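Local coordinates for protein ethylbenzene dehydrogenase alpha-subunit (Aromatoleum aromaticum, PDB 2IVF) that belongs to the molybdopterin oxidoreductase family and carries a molybdenum atom, two pterin guanine dinucleotide cofactors and an iron/sulfur cluster in one chain, at residues C86-S91 with C441-F446; G90-Y95 with Y261-H266; V120-L125 with G238-N243. All coordinates share one frame; numbering follows the deposited sequence.

Interaction 1. Residues C86-S91 with C441-F446; sequences CWPQGS and CSYIGF. With MGD (2-amino-5,6-dimercapto-7-methyl-3,7,8a,9-tetrahydro-8-oxa-1,3,9,10-tetraaza-anthracen-4-one guanosine dinucleotide), chain M; SF4 (iron/sulfur cluster), chain K.
The MGD pocket, where it runs up to the iron/sulfur cluster, is lined here by Trp87 and Phe446, with Pro88 and Tyr443 packed beside them. The indole and the phenyl group form an offset edge-to-face pair: the edge of Phe446 is turned to the face of the five-membered ring of Trp87, with centroids 5.7 Å apart and planes at 62°. Closest approach is 3.7 Å, from Trp87 CD1 to Phe446 CE2. With CG anti to the backbone N (chi1 -160°), Trp87 extends its indole toward 441-446, and NE1 is held by the carbonyl oxygen of Ala480. Tyr443 brings its hydroxyl to the edge of the indole, near its plane, the two side chains crossing at about a right angle. That same OH lies 3.7 Å from Pro88 CD, and the proline follows a cis peptide bond. Strand 440-444, which carries Tyr443, is an outermost strand of a four-stranded parallel sheet, and the chain reaches the cofactor as it leaves this strand. There Phe446 N donates to MGD O2A (2.9 Å), while Gly445 CA packs 3.1 Å from the same phosphate oxygen. Farther along 86-91, Cys86 SG ligates the cluster iron FE4 at 2.3 Å, and Gly90 N points a nearly straight N-H (175°) at that sulfur.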
loop_
_atom_site.group_PDB
_atom_site.type_symbol
_atom_site.label_atom_id
_atom_site.label_comp_id
_atom_site.label_asym_id
_atom_site.label_seq_id
_atom_site.Cartn_x
_atom_site.Cartn_y
_atom_site.Cartn_z
ATOM N N CYS A 86 4.571 7.214 -4.522
ATOM C CA CYS A 86 3.284 6.706 -4.928
ATOM C C CYS A 86 2.978 7.379 -6.249
ATOM O O CYS A 86 3.478 8.470 -6.509
ATOM C CB CYS A 86 2.229 7.003 -3.862
ATOM S SG CYS A 86 2.449 8.659 -3.083
ATOM N N TRP A 87 2.141 6.741 -7.072
ATOM C CA TRP A 87 1.786 7.232 -8.371
ATOM C C TRP A 87 0.362 6.805 -8.713
ATOM O O TRP A 87 -0.015 5.636 -8.536
ATOM C CB TRP A 87 2.731 6.734 -9.481
ATOM C CG TRP A 87 2.607 7.631 -10.645
ATOM C CD1 TRP A 87 1.807 7.447 -11.732
ATOM C CD2 TRP A 87 3.207 8.910 -10.800
ATOM N NE1 TRP A 87 1.901 8.525 -12.569
ATOM C CE2 TRP A 87 2.770 9.431 -12.030
ATOM C CE3 TRP A 87 4.121 9.643 -10.046
ATOM C CZ2 TRP A 87 3.205 10.667 -12.534
ATOM C CZ3 TRP A 87 4.513 10.902 -10.507
ATOM C CH2 TRP A 87 4.088 11.385 -11.777
ATOM N N PRO A 88 -0.434 7.753 -9.212
ATOM C CA PRO A 88 -0.177 9.195 -9.209
ATOM C C PRO A 88 0.229 9.607 -7.813
ATOM O O PRO A 88 -0.294 9.051 -6.852
ATOM C CB PRO A 88 -1.524 9.770 -9.594
ATOM C CG PRO A 88 -2.107 8.773 -10.493
ATOM C CD PRO A 88 -1.713 7.436 -9.887
ATOM N N GLN A 89 1.185 10.524 -7.687
ATOM C CA GLN A 89 1.676 10.866 -6.342
ATOM C C GLN A 89 0.516 11.367 -5.518
ATOM O O GLN A 89 -0.208 12.225 -5.969
ATOM C CB GLN A 89 2.805 11.886 -6.422
ATOM C CG GLN A 89 3.960 11.602 -5.478
ATOM C CD GLN A 89 3.712 12.130 -4.095
ATOM O OE1 GLN A 89 2.934 13.066 -3.913
ATOM N NE2 GLN A 89 4.370 11.521 -3.087
ATOM N N GLY A 90 0.302 10.828 -4.316
ATOM C CA GLY A 90 -0.934 11.167 -3.622
ATOM C C GLY A 90 -0.979 12.627 -3.203
ATOM O O GLY A 90 -2.057 13.242 -3.163
ATOM N N SER A 91 0.190 13.180 -2.878
ATOM C CA SER A 91 0.350 14.562 -2.434
ATOM C C SER A 91 -0.652 14.868 -1.364
ATOM O O SER A 91 -1.277 15.943 -1.346
ATOM C CB SER A 91 0.191 15.627 -3.551
ATOM O OG SER A 91 1.249 15.522 -4.433
ATOM N N CYS A 441 -12.832 6.333 -20.677
ATOM C CA CYS A 441 -11.590 6.744 -20.058
ATOM C C CYS A 441 -10.966 5.414 -19.620
ATOM O O CYS A 441 -11.665 4.475 -19.146
ATOM C CB CYS A 441 -11.849 7.633 -18.843
ATOM S SG CYS A 441 -10.334 8.432 -18.227
ATOM N N SER A 442 -9.656 5.334 -19.778
ATOM C CA SER A 442 -8.888 4.222 -19.318
ATOM C C SER A 442 -7.836 4.668 -18.309
ATOM O O SER A 442 -7.393 5.842 -18.268
ATOM C CB SER A 442 -8.189 3.536 -20.525
ATOM O OG SER A 442 -9.114 3.165 -21.518
ATOM N N TYR A 443 -7.422 3.727 -17.488
ATOM C CA TYR A 443 -6.120 3.866 -16.824
ATOM C C TYR A 443 -5.311 2.652 -17.159
ATOM O O TYR A 443 -5.565 1.568 -16.653
ATOM C CB TYR A 443 -6.228 4.007 -15.305
ATOM C CG TYR A 443 -4.913 4.471 -14.683
ATOM C CD1 TYR A 443 -3.929 3.543 -14.276
ATOM C CD2 TYR A 443 -4.625 5.813 -14.586
ATOM C CE1 TYR A 443 -2.734 3.987 -13.747
ATOM C CE2 TYR A 443 -3.452 6.252 -14.025
ATOM C CZ TYR A 443 -2.512 5.336 -13.615
ATOM O OH TYR A 443 -1.280 5.774 -13.137
ATOM N N ILE A 444 -4.340 2.873 -18.033
ATOM C CA ILE A 444 -3.307 1.935 -18.317
ATOM C C ILE A 444 -2.192 2.141 -17.313
ATOM O O ILE A 444 -1.551 3.195 -17.284
ATOM C CB ILE A 444 -2.676 2.193 -19.709
ATOM C CG1 ILE A 444 -3.761 2.285 -20.786
ATOM C CG2 ILE A 444 -1.702 1.048 -20.044
ATOM C CD1 ILE A 444 -3.215 2.637 -22.160
ATOM N N GLY A 445 -1.941 1.111 -16.517
ATOM C CA GLY A 445 -0.905 1.146 -15.529
ATOM C C GLY A 445 0.410 0.708 -16.090
ATOM O O GLY A 445 0.560 0.373 -17.262
ATOM N N PHE A 446 1.362 0.640 -15.207
ATOM C CA PHE A 446 2.734 0.469 -15.647
ATOM C C PHE A 446 3.154 -0.978 -15.758
ATOM O O PHE A 446 4.304 -1.269 -16.144
ATOM C CB PHE A 446 3.664 1.321 -14.794
ATOM C CG PHE A 446 3.538 2.799 -15.052
ATOM C CD1 PHE A 446 3.942 3.352 -16.269
ATOM C CD2 PHE A 446 3.016 3.639 -14.087
ATOM C CE1 PHE A 446 3.829 4.737 -16.517
ATOM C CE2 PHE A 446 2.911 5.034 -14.333
ATOM C CZ PHE A 446 3.317 5.562 -15.553
HETATM P PB MGD M . 0.896 -2.378 -11.404
HETATM O O1B MGD M . 0.909 -2.374 -9.915
HETATM O O2B MGD M . 2.083 -2.996 -12.050
HETATM O O3B MGD M . 0.691 -0.975 -12.094
HETATM O O3A MGD M . 0.881 0.849 -10.326
HETATM P PA MGD M . -0.013 0.391 -11.565
HETATM O O1A MGD M . -1.361 0.183 -11.024
HETATM O O2A MGD M . 0.150 1.319 -12.668
HETATM O "O5'" MGD M . -0.410 -3.154 -11.932
HETATM C "C5'" MGD M . -0.685 -4.474 -11.442
HETATM C "C4'" MGD M . -1.765 -5.134 -12.296
HETATM O "O4'" MGD M . -1.259 -5.404 -13.595
HETATM C "C3'" MGD M . -1.908 -6.503 -11.674
HETATM O "O3'" MGD M . -2.960 -6.418 -10.720
HETATM C "C2'" MGD M . -2.278 -7.383 -12.875
HETATM O "O2'" MGD M . -3.629 -7.860 -12.731
HETATM C "C1'" MGD M . -2.137 -6.434 -14.077
HETATM N N9 MGD M . -1.484 -7.159 -15.193
HETATM C C8 MGD M . -0.316 -7.820 -15.190
HETATM N N7 MGD M . -0.043 -8.304 -16.407
HETATM C C5 MGD M . -1.073 -7.918 -17.203
HETATM C C6 MGD M . -1.430 -8.101 -18.531
HETATM O O6 MGD M . -0.782 -8.757 -19.357
HETATM N N1 MGD M . -2.617 -7.506 -18.969
HETATM C C2 MGD M . -3.486 -6.764 -18.155
HETATM N N2 MGD M . -4.644 -6.232 -18.678
HETATM N N3 MGD M . -3.110 -6.580 -16.882
HETATM C C4 MGD M . -1.962 -7.156 -16.412
HETATM C C10 MGD M . 2.229 1.113 -10.469
HETATM C C11 MGD M . 2.532 2.428 -9.795
HETATM O O11 MGD M . 2.149 2.325 -8.485
HETATM C C12 MGD M . 3.986 2.902 -9.932
HETATM S S12 MGD M . 4.933 2.586 -11.380
HETATM C C13 MGD M . 4.569 3.599 -8.903
HETATM S S13 MGD M . 6.198 4.155 -9.072
HETATM C C14 MGD M . 3.821 3.857 -7.640
HETATM N N15 MGD M . 4.286 2.838 -6.657
HETATM C C16 MGD M . 3.449 2.384 -5.620
HETATM C C17 MGD M . 3.883 1.561 -4.613
HETATM O O17 MGD M . 5.065 1.143 -4.574
HETATM N N18 MGD M . 2.950 1.169 -3.632
HETATM C C19 MGD M . 1.656 1.588 -3.631
HETATM N N19 MGD M . 0.847 1.147 -2.647
HETATM N N20 MGD M . 1.260 2.362 -4.652
HETATM C C21 MGD M . 2.116 2.781 -5.598
HETATM N N22 MGD M . 1.676 3.596 -6.637
HETATM C C23 MGD M . 2.310 3.628 -7.923
HETATM FE FE1 SF4 K . 0.107 7.406 0.934
HETATM FE FE2 SF4 K . -0.630 9.912 0.194
HETATM FE FE3 SF4 K . 1.621 9.570 1.577
HETATM FE FE4 SF4 K . 1.477 8.712 -1.026
HETATM S S1 SF4 K . 1.457 10.863 -0.323
HETATM S S2 SF4 K . 2.363 7.558 0.825
HETATM S S3 SF4 K . -0.723 8.090 -1.099
HETATM S S4 SF4 K . -0.507 9.141 2.347
#

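Interaction 2. Residues G90-Y95 with Y261-H266; sequences GSCKFY and YPSSYH. With SF4 (iron/sulfur cluster), chain K.
Van der Waals packing accounts for the direct contact between 90-95 and 261-266, and Ser263 supplies it from the second segment. Its OG rests 3.7 Å from Gly90 CA, while its CB lies 3.9 Å from Cys92 SG, so the small side chain touches the cluster-binding loop at two points. The backbones are closest at the same place, with Gly90 CA and Ser263 CA 5.9 Å apart. Ser263 OG sits between its backbone N and carbonyl carbon (chi1 60°), a torsion that places the hydroxyl by the glycine; the CB, on a bond pointing toward 90-95, meets the cysteine sulfur.

Metal coordination is the second kind of interaction. Cys92 SG binds FE2 of the iron/sulfur cluster at 2.2 Å. Two neighbours in the loop approach cluster sulfurs without bonding to iron: Gly90 CA comes to 4.0 Å from S3, and Phe94 CE1 to 3.5 Å from S4, its ring oblique to that sulfur. Phe94 opens strand 94-99, the central strand of a three-stranded antiparallel sheet, so the loop passes from the cluster directly into that sheet.

Hydrogen bonding ties the two segments through a third party. Asn668 bonds Tyr261 OH and Ser264 OG at its OD1, and its ND2 reaches both Ser263 OG and Gly90 O. Within the turn that precedes helix 265-274, Ser264 N donates to Tyr261 O at 3.1 Å. Pro262 and Tyr265 pack on Leu29 of the beta-subunit.

The direct contact is therefore apolar in character, methylene against ligand sulfur and hydroxyl oxygen against a glycine CA. Asn668 carries the polar link between the segments, and the hydrogen bonding of Cys92 SG comes from outside both.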
loop_
_atom_site.group_PDB
_atom_site.type_symbol
_atom_site.label_atom_id
_atom_site.label_comp_id
_atom_site.label_asym_id
_atom_site.label_seq_id
_atom_site.Cartn_x
_atom_site.Cartn_y
_atom_site.Cartn_z
ATOM N N GLY A 90 0.302 10.828 -4.316
ATOM C CA GLY A 90 -0.934 11.167 -3.622
ATOM C C GLY A 90 -0.979 12.627 -3.203
ATOM O O GLY A 90 -2.057 13.242 -3.163
ATOM N N SER A 91 0.190 13.180 -2.878
ATOM C CA SER A 91 0.350 14.562 -2.434
ATOM C C SER A 91 -0.652 14.868 -1.364
ATOM O O SER A 91 -1.277 15.943 -1.346
ATOM C CB SER A 91 0.191 15.627 -3.551
ATOM O OG SER A 91 1.249 15.522 -4.433
ATOM N N CYS A 92 -0.777 13.910 -0.465
ATOM C CA CYS A 92 -1.725 13.990 0.614
ATOM C C CYS A 92 -1.210 14.840 1.727
ATOM O O CYS A 92 -0.138 14.554 2.237
ATOM C CB CYS A 92 -1.946 12.587 1.153
ATOM S SG CYS A 92 -2.298 11.357 -0.069
ATOM N N LYS A 93 -1.974 15.867 2.113
ATOM C CA LYS A 93 -1.615 16.769 3.175
ATOM C C LYS A 93 -2.029 16.179 4.526
ATOM O O LYS A 93 -3.211 15.837 4.720
ATOM C CB LYS A 93 -2.295 18.106 2.988
ATOM C CG LYS A 93 -1.752 19.184 3.976
ATOM C CD LYS A 93 -2.215 20.610 3.599
ATOM C CE LYS A 93 -3.730 20.771 3.789
ATOM N NZ LYS A 93 -4.203 22.188 3.859
ATOM N N PHE A 94 -1.058 16.035 5.414
ATOM C CA PHE A 94 -1.307 15.540 6.762
ATOM C C PHE A 94 -0.985 16.556 7.822
ATOM O O PHE A 94 -0.106 17.397 7.664
ATOM C CB PHE A 94 -0.444 14.323 7.060
ATOM C CG PHE A 94 -0.971 13.039 6.472
ATOM C CD1 PHE A 94 -0.954 12.845 5.144
ATOM C CD2 PHE A 94 -1.523 12.054 7.280
ATOM C CE1 PHE A 94 -1.413 11.683 4.598
ATOM C CE2 PHE A 94 -1.988 10.889 6.739
ATOM C CZ PHE A 94 -1.945 10.711 5.387
ATOM N N TYR A 95 -1.678 16.394 8.929
ATOM C CA TYR A 95 -1.300 17.004 10.183
ATOM C C TYR A 95 -0.311 16.044 10.756
ATOM O O TYR A 95 -0.582 14.842 10.827
ATOM C CB TYR A 95 -2.471 17.088 11.101
ATOM C CG TYR A 95 -3.533 18.025 10.661
ATOM C CD1 TYR A 95 -3.243 19.380 10.395
ATOM C CD2 TYR A 95 -4.854 17.604 10.570
ATOM C CE1 TYR A 95 -4.235 20.248 10.002
ATOM C CE2 TYR A 95 -5.824 18.471 10.246
ATOM C CZ TYR A 95 -5.522 19.786 9.948
ATOM O OH TYR A 95 -6.523 20.643 9.568
ATOM N N TYR A 261 -3.378 3.331 -5.980
ATOM C CA TYR A 261 -3.940 4.697 -5.947
ATOM C C TYR A 261 -5.021 4.805 -4.930
ATOM O O TYR A 261 -6.115 5.275 -5.216
ATOM C CB TYR A 261 -4.466 5.059 -7.349
ATOM C CG TYR A 261 -4.625 6.537 -7.676
ATOM C CD1 TYR A 261 -4.112 7.540 -6.884
ATOM C CD2 TYR A 261 -5.250 6.904 -8.850
ATOM C CE1 TYR A 261 -4.236 8.873 -7.243
ATOM C CE2 TYR A 261 -5.370 8.204 -9.212
ATOM C CZ TYR A 261 -4.833 9.194 -8.431
ATOM O OH TYR A 261 -4.960 10.487 -8.846
ATOM N N PRO A 262 -4.718 4.398 -3.678
ATOM C CA PRO A 262 -5.756 4.421 -2.646
ATOM C C PRO A 262 -6.251 5.800 -2.299
ATOM O O PRO A 262 -7.378 5.927 -1.891
ATOM C CB PRO A 262 -5.095 3.757 -1.443
ATOM C CG PRO A 262 -3.599 3.914 -1.665
ATOM C CD PRO A 262 -3.428 3.903 -3.166
ATOM N N SER A 263 -5.432 6.843 -2.515
ATOM C CA SER A 263 -5.866 8.197 -2.178
ATOM C C SER A 263 -7.011 8.642 -3.060
ATOM O O SER A 263 -7.786 9.486 -2.619
ATOM C CB SER A 263 -4.737 9.237 -2.255
ATOM O OG SER A 263 -4.181 9.327 -3.535
ATOM N N SER A 264 -7.118 8.088 -4.275
ATOM C CA SER A 264 -8.143 8.557 -5.209
ATOM C C SER A 264 -8.968 7.474 -5.852
ATOM O O SER A 264 -9.803 7.744 -6.704
ATOM C CB SER A 264 -7.552 9.516 -6.202
ATOM O OG SER A 264 -7.170 10.713 -5.512
ATOM N N TYR A 265 -8.764 6.250 -5.399
ATOM C CA TYR A 265 -9.588 5.103 -5.831
ATOM C C TYR A 265 -11.083 5.437 -5.791
ATOM O O TYR A 265 -11.880 4.987 -6.658
ATOM C CB TYR A 265 -9.314 3.953 -4.883
ATOM C CG TYR A 265 -10.071 2.671 -5.106
ATOM C CD1 TYR A 265 -11.324 2.483 -4.581
ATOM C CD2 TYR A 265 -9.462 1.586 -5.711
ATOM C CE1 TYR A 265 -12.000 1.311 -4.733
ATOM C CE2 TYR A 265 -10.144 0.367 -5.838
ATOM C CZ TYR A 265 -11.394 0.234 -5.327
ATOM O OH TYR A 265 -12.102 -0.946 -5.364
ATOM N N HIS A 266 -11.460 6.193 -4.775
ATOM C CA HIS A 266 -12.871 6.559 -4.564
ATOM C C HIS A 266 -13.562 7.125 -5.793
ATOM O O HIS A 266 -14.776 6.899 -5.993
ATOM C CB HIS A 266 -12.998 7.521 -3.390
ATOM C CG HIS A 266 -12.494 8.910 -3.648
ATOM N ND1 HIS A 266 -13.309 9.910 -4.118
ATOM C CD2 HIS A 266 -11.292 9.489 -3.403
ATOM C CE1 HIS A 266 -12.622 11.037 -4.188
ATOM N NE2 HIS A 266 -11.388 10.807 -3.778
HETATM FE FE1 SF4 K . 0.107 7.406 0.934
HETATM FE FE2 SF4 K . -0.630 9.912 0.194
HETATM FE FE3 SF4 K . 1.621 9.570 1.577
HETATM FE FE4 SF4 K . 1.477 8.712 -1.026
HETATM S S1 SF4 K . 1.457 10.863 -0.323
HETATM S S2 SF4 K . 2.363 7.558 0.825
HETATM S S3 SF4 K . -0.723 8.090 -1.099
HETATM S S4 SF4 K . -0.507 9.141 2.347
#

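Interaction 3. Residues V120-L125 with G238-N243; sequences VDYNPL and GYSADN. With GOL (glycerol), chain F.
Tyr122 meets Ser240 and Asp242 where the loop after strand 102-108 packs on a loop that turns into a 3-10 segment at Ala241. Along 120-125 the bridging begins at Val120, whose carbonyl oxygen accepts from a water at 2.8 Å; the same water donates to Asp242 OD2, linking backbone to carboxylate. Next along the chain, Asp121 makes an Asx turn: its OD1 accepts from Asn123 N, which lies above the carboxylate plane, 53° out of it. Asp121 also forms a salt bridge to Arg233 of the beta-subunit, so the loop that meets 238-243 is tied to the subunit interface as well.

Tyr122 makes the direct contact. With CG anti to the carbonyl carbon (chi1 -78°), its hydroxyl end makes the nearest approach to the other loop, OH lying 3.4 Å from Ser240 CB. Phe267 and Phe670 pair edge-to-face with the ring. The phenol and the Asp242 side chain cross at about a right angle, ring and carboxylate planes 57° apart. Glycerol is probably from the crystallisation liquor; its O1 lies at the ring edge, in its plane. Tyr122 OH donates to glycerol O1 at 2.8 Å, and O1 donates in turn to Asp242 OD2, at a very short 2.5 Å. The other carboxylate oxygen is engaged within its own loop, where Ser240 OG donates to Asp242 OD1 at 2.6 Å, nearly along the C-O axis.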
loop_
_atom_site.group_PDB
_atom_site.type_symbol
_atom_site.label_atom_id
_atom_site.label_comp_id
_atom_site.label_asym_id
_atom_site.label_seq_id
_atom_site.Cartn_x
_atom_site.Cartn_y
_atom_site.Cartn_z
ATOM N N VAL A 120 -17.012 15.533 -7.058
ATOM C CA VAL A 120 -16.625 15.026 -5.769
ATOM C C VAL A 120 -15.283 15.619 -5.409
ATOM O O VAL A 120 -14.397 15.790 -6.267
ATOM C CB VAL A 120 -16.517 13.486 -5.780
ATOM C CG1 VAL A 120 -16.012 12.956 -4.406
ATOM C CG2 VAL A 120 -17.876 12.841 -6.237
ATOM N N ASP A 121 -15.124 15.953 -4.133
ATOM C CA ASP A 121 -13.843 16.445 -3.644
ATOM C C ASP A 121 -12.826 15.316 -3.539
ATOM O O ASP A 121 -13.103 14.149 -3.892
ATOM C CB ASP A 121 -14.004 17.258 -2.331
ATOM C CG ASP A 121 -14.490 16.414 -1.129
ATOM O OD1 ASP A 121 -14.189 15.208 -1.067
ATOM O OD2 ASP A 121 -15.219 16.962 -0.231
ATOM N N TYR A 122 -11.602 15.696 -3.173
ATOM C CA TYR A 122 -10.504 14.737 -3.138
ATOM C C TYR A 122 -10.313 14.187 -1.693
ATOM O O TYR A 122 -9.380 13.408 -1.455
ATOM C CB TYR A 122 -9.199 15.357 -3.605
ATOM C CG TYR A 122 -9.035 15.524 -5.089
ATOM C CD1 TYR A 122 -9.681 16.542 -5.751
ATOM C CD2 TYR A 122 -8.176 14.690 -5.826
ATOM C CE1 TYR A 122 -9.519 16.723 -7.128
ATOM C CE2 TYR A 122 -8.011 14.864 -7.225
ATOM C CZ TYR A 122 -8.668 15.887 -7.849
ATOM O OH TYR A 122 -8.534 16.106 -9.196
ATOM N N ASN A 123 -11.177 14.586 -0.763
ATOM C CA ASN A 123 -10.958 14.296 0.638
ATOM C C ASN A 123 -11.250 12.844 0.993
ATOM O O ASN A 123 -12.151 12.244 0.412
ATOM C CB ASN A 123 -11.831 15.186 1.459
ATOM C CG ASN A 123 -11.402 16.623 1.370
ATOM O OD1 ASN A 123 -10.206 16.910 1.357
ATOM N ND2 ASN A 123 -12.361 17.522 1.321
ATOM N N PRO A 124 -10.569 12.299 2.010
ATOM C CA PRO A 124 -9.498 12.891 2.792
ATOM C C PRO A 124 -8.127 12.698 2.245
ATOM O O PRO A 124 -7.176 13.194 2.858
ATOM C CB PRO A 124 -9.584 12.128 4.119
ATOM C CG PRO A 124 -10.076 10.753 3.749
ATOM C CD PRO A 124 -10.963 10.960 2.527
ATOM N N LEU A 125 -8.019 11.950 1.152
ATOM C CA LEU A 125 -6.729 11.498 0.653
ATOM C C LEU A 125 -6.092 10.537 1.654
ATOM O O LEU A 125 -6.756 10.067 2.580
ATOM C CB LEU A 125 -5.783 12.687 0.330
ATOM C CG LEU A 125 -6.206 13.601 -0.835
ATOM C CD1 LEU A 125 -5.349 14.873 -0.796
ATOM C CD2 LEU A 125 -6.164 12.847 -2.210
ATOM N N GLY A 238 -2.115 13.352 -19.323
ATOM C CA GLY A 238 -2.818 12.785 -18.216
ATOM C C GLY A 238 -4.182 13.371 -17.936
ATOM O O GLY A 238 -4.609 14.336 -18.552
ATOM N N TYR A 239 -4.856 12.778 -16.952
ATOM C CA TYR A 239 -6.053 13.356 -16.443
ATOM C C TYR A 239 -5.968 13.364 -14.941
ATOM O O TYR A 239 -5.109 12.694 -14.346
ATOM C CB TYR A 239 -7.275 12.576 -16.937
ATOM C CG TYR A 239 -7.312 11.082 -16.619
ATOM C CD1 TYR A 239 -6.890 10.151 -17.518
ATOM C CD2 TYR A 239 -7.872 10.618 -15.446
ATOM C CE1 TYR A 239 -6.990 8.814 -17.268
ATOM C CE2 TYR A 239 -7.978 9.286 -15.172
ATOM C CZ TYR A 239 -7.535 8.368 -16.073
ATOM O OH TYR A 239 -7.639 6.995 -15.797
ATOM N N SER A 240 -6.846 14.159 -14.329
ATOM C CA SER A 240 -6.988 14.165 -12.898
ATOM C C SER A 240 -8.083 13.145 -12.549
ATOM O O SER A 240 -8.976 12.905 -13.350
ATOM C CB SER A 240 -7.355 15.544 -12.371
ATOM O OG SER A 240 -8.555 16.096 -12.954
ATOM N N ALA A 241 -8.027 12.601 -11.340
ATOM C CA ALA A 241 -8.862 11.429 -11.000
ATOM C C ALA A 241 -10.349 11.713 -11.131
ATOM O O ALA A 241 -11.127 10.770 -11.404
ATOM C CB ALA A 241 -8.527 10.899 -9.624
ATOM N N ASP A 242 -10.741 12.976 -10.913
ATOM C CA ASP A 242 -12.160 13.368 -10.984
ATOM C C ASP A 242 -12.669 13.365 -12.434
ATOM O O ASP A 242 -13.873 13.376 -12.642
ATOM C CB ASP A 242 -12.456 14.699 -10.273
ATOM C CG ASP A 242 -11.630 15.886 -10.806
ATOM O OD1 ASP A 242 -10.735 15.641 -11.649
ATOM O OD2 ASP A 242 -11.819 17.040 -10.327
ATOM N N ASN A 243 -11.749 13.249 -13.410
ATOM C CA ASN A 243 -12.109 13.070 -14.833
ATOM C C ASN A 243 -12.949 11.799 -15.028
ATOM O O ASN A 243 -13.838 11.760 -15.894
ATOM C CB ASN A 243 -10.868 12.968 -15.700
ATOM C CG ASN A 243 -11.172 12.966 -17.202
ATOM O OD1 ASN A 243 -11.888 13.831 -17.697
ATOM N ND2 ASN A 243 -10.604 12.006 -17.925
HETATM C C1 GOL F . -9.324 19.023 -11.197
HETATM O O1 GOL F . -9.793 18.412 -10.011
HETATM C C2 GOL F . -8.799 20.436 -10.996
HETATM O O2 GOL F . -9.401 21.107 -9.921
HETATM C C3 GOL F . -7.337 20.452 -10.671
HETATM O O3 GOL F . -6.927 21.767 -10.390
HETATM O O HOH W 1 -13.222 17.487 -8.091
#

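Overall arrangement
Centres 9 to 12 Å apart place the three interactions in one buried region. Interactions 1 and 2 start from the same cysteine-bearing loop, sharing Gly90 and Ser91, and they touch where Pro88 packs on Tyr261. Along the chain, interaction 3 is nested inside the loops closed by both others. Tyr239 reaches strand 440-444 of interaction 1, its OH probably hydrogen-bonded to Ser442 O, while Leu125 packs against Cys92 and Ser263. The cluster-binding loop and 120-125 are thus joined to strand 440-444 and the start of helix 265-274. Interactions 1 and 2 touch the iron/sulfur cluster, interaction 1 also MGD; interaction 3 lies further out, the Tyr122 side chain about 11 Å from the cluster, beside the beta-subunit.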